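Local coordinates for protein diphthine synthase (Entamoeba histolytica, PDB 3I4T) that probably methylates the modified histidine of elongation factor 2 with S-adenosylmethionine, as a putative diphthine synthase of the tetrapyrrole methylase family, at residues Cys47-Leu52 with Lys96-Leu101. Sequence-based numbering, arbitrary orientation.
Sequences CDLVFL and KNVALL
Val98 turns CG1 away from its backbone N (chi1 172°), while Phe51 keeps its ring beside its own N (chi1 -66°); the two thereby meet obliquely, with Val98 CG1 3.7 Å from Phe51 CE2. Ala99 O lies at the edge of the same ring, near its plane, and accepts the nearly straight hydrogen bond from Phe51 N (2.7 Å). This bond belongs to the parallel pairing of strands 49-52 and 97-101, in which Ala99 N also donates to Leu49 O at 2.9 Å and Leu101 N to Phe51 O at 2.7 Å. Where 47-52 leaves the preceding helix, Asp48 N donates to Asn97 O (2.9 Å), and Asp48 OD1 accepts a weak, bent return bond from Asn97 N. The SG of Cys47 rests against Ala99 CB at 3.6 Å. Farther along that face, Leu101 CD1 packs on Val50 CG1 (3.7 Å), and Leu101 CB meets the CD2 methyl of Leu52 at 3.5 Å. Leu101 also reaches Tyr70 of helix 63-70, whereas Val98, on the face shared with Phe51, touches Pro92 and Ala93 of helix 90-93. Strand 22-27 pairs with the other edge of 97-101, and Ile75 with the other edge of 49-52, which places both strands inside the five-stranded parallel sheet of the N-terminal half of the chain. The chemistry is thus that of a buried sheet interior: the backbone amides and carbonyls of the strand cores are largely bonded from strand to strand, apolar side chains fill both faces, and the charged Asp48 and Lys96 stay at the exposed end.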
loop_
_atom_site.group_PDB
_atom_site.type_symbol
_atom_site.label_atom_id
_atom_site.label_comp_id
_atom_site.label_asym_id
_atom_site.label_seq_id
_atom_site.Cartn_x
_atom_site.Cartn_y
_atom_site.Cartn_z
ATOM N N CYS A 47 22.453 -12.282 -6.036
ATOM C CA CYS A 47 22.044 -13.583 -5.512
ATOM C C CYS A 47 22.535 -14.738 -6.358
ATOM O O CYS A 47 22.690 -14.605 -7.570
ATOM C CB CYS A 47 20.522 -13.663 -5.377
ATOM S SG CYS A 47 19.910 -12.960 -3.846
ATOM N N ASP A 48 22.757 -15.879 -5.715
ATOM C CA ASP A 48 23.204 -17.069 -6.423
ATOM C C ASP A 48 22.022 -17.795 -7.062
ATOM O O ASP A 48 22.171 -18.432 -8.106
ATOM C CB ASP A 48 23.972 -18.006 -5.484
ATOM C CG ASP A 48 25.010 -17.274 -4.647
ATOM O OD1 ASP A 48 24.924 -17.351 -3.399
ATOM O OD2 ASP A 48 25.899 -16.609 -5.230
ATOM N N LEU A 49 20.853 -17.698 -6.433
ATOM C CA LEU A 49 19.653 -18.362 -6.939
ATOM C C LEU A 49 18.472 -17.414 -6.877
ATOM O O LEU A 49 18.311 -16.677 -5.902
ATOM C CB LEU A 49 19.350 -19.631 -6.137
ATOM C CG LEU A 49 20.327 -20.814 -6.211
ATOM C CD1 LEU A 49 20.188 -21.673 -4.973
ATOM C CD2 LEU A 49 20.155 -21.673 -7.478
ATOM N N VAL A 50 17.647 -17.434 -7.919
ATOM C CA VAL A 50 16.512 -16.527 -8.010
ATOM C C VAL A 50 15.227 -17.297 -8.286
ATOM O O VAL A 50 15.087 -17.946 -9.319
ATOM C CB VAL A 50 16.726 -15.449 -9.099
ATOM C CG1 VAL A 50 15.576 -14.438 -9.085
ATOM C CG2 VAL A 50 18.059 -14.744 -8.905
ATOM N N PHE A 51 14.289 -17.225 -7.357
ATOM C CA PHE A 51 13.028 -17.928 -7.507
ATOM C C PHE A 51 11.901 -16.957 -7.781
ATOM O O PHE A 51 11.876 -15.839 -7.254
ATOM C CB PHE A 51 12.694 -18.730 -6.256
ATOM C CG PHE A 51 13.632 -19.868 -5.987
ATOM C CD1 PHE A 51 13.283 -21.167 -6.340
ATOM C CD2 PHE A 51 14.861 -19.646 -5.363
ATOM C CE1 PHE A 51 14.152 -22.237 -6.083
ATOM C CE2 PHE A 51 15.736 -20.695 -5.099
ATOM C CZ PHE A 51 15.381 -21.998 -5.457
ATOM N N LEU A 52 10.974 -17.397 -8.626
ATOM C CA LEU A 52 9.722 -16.702 -8.833
ATOM C C LEU A 52 8.595 -17.509 -8.235
ATOM O O LEU A 52 8.455 -18.703 -8.515
ATOM C CB LEU A 52 9.442 -16.519 -10.318
ATOM C CG LEU A 52 10.106 -15.378 -11.079
ATOM C CD1 LEU A 52 9.842 -15.572 -12.553
ATOM C CD2 LEU A 52 9.573 -14.031 -10.643
ATOM N N LYS A 96 23.566 -19.839 0.936
ATOM C CA LYS A 96 23.763 -18.887 -0.167
ATOM C C LYS A 96 22.721 -17.775 -0.160
ATOM O O LYS A 96 21.627 -17.948 0.376
ATOM C CB LYS A 96 23.674 -19.622 -1.506
ATOM C CG LYS A 96 24.690 -20.738 -1.690
ATOM C CD LYS A 96 24.226 -21.728 -2.736
ATOM C CE LYS A 96 24.605 -23.149 -2.335
ATOM N NZ LYS A 96 23.662 -24.160 -2.909
ATOM N N ASN A 97 23.063 -16.639 -0.769
ATOM C CA ASN A 97 22.096 -15.564 -1.022
ATOM C C ASN A 97 21.060 -15.992 -2.055
ATOM O O ASN A 97 21.382 -16.220 -3.220
ATOM C CB ASN A 97 22.795 -14.290 -1.489
ATOM C CG ASN A 97 23.761 -13.749 -0.465
ATOM O OD1 ASN A 97 23.361 -13.272 0.597
ATOM N ND2 ASN A 97 25.047 -13.818 -0.778
ATOM N N VAL A 98 19.817 -16.100 -1.602
ATOM C CA VAL A 98 18.707 -16.577 -2.406
ATOM C C VAL A 98 17.675 -15.453 -2.508
ATOM O O VAL A 98 17.434 -14.737 -1.537
ATOM C CB VAL A 98 18.069 -17.840 -1.768
ATOM C CG1 VAL A 98 16.782 -18.252 -2.485
ATOM C CG2 VAL A 98 19.072 -18.996 -1.747
ATOM N N ALA A 99 17.092 -15.290 -3.692
ATOM C CA ALA A 99 16.065 -14.275 -3.908
ATOM C C ALA A 99 14.740 -14.933 -4.247
ATOM O O ALA A 99 14.687 -15.864 -5.060
ATOM C CB ALA A 99 16.475 -13.324 -5.016
ATOM N N LEU A 100 13.680 -14.469 -3.596
ATOM C CA LEU A 100 12.324 -14.866 -3.942
ATOM C C LEU A 100 11.567 -13.657 -4.469
ATOM O O LEU A 100 11.455 -12.644 -3.794
ATOM C CB LEU A 100 11.596 -15.482 -2.743
ATOM C CG LEU A 100 10.105 -15.814 -2.930
ATOM C CD1 LEU A 100 9.844 -16.775 -4.111
ATOM C CD2 LEU A 100 9.514 -16.366 -1.643
ATOM N N LEU A 101 11.045 -13.784 -5.678
ATOM C CA LEU A 101 10.369 -12.689 -6.343
ATOM C C LEU A 101 8.853 -12.884 -6.316
ATOM O O LEU A 101 8.346 -13.940 -6.696
ATOM C CB LEU A 101 10.871 -12.567 -7.781
ATOM C CG LEU A 101 12.378 -12.491 -8.049
ATOM C CD1 LEU A 101 12.636 -12.158 -9.509
ATOM C CD2 LEU A 101 13.043 -11.469 -7.138
#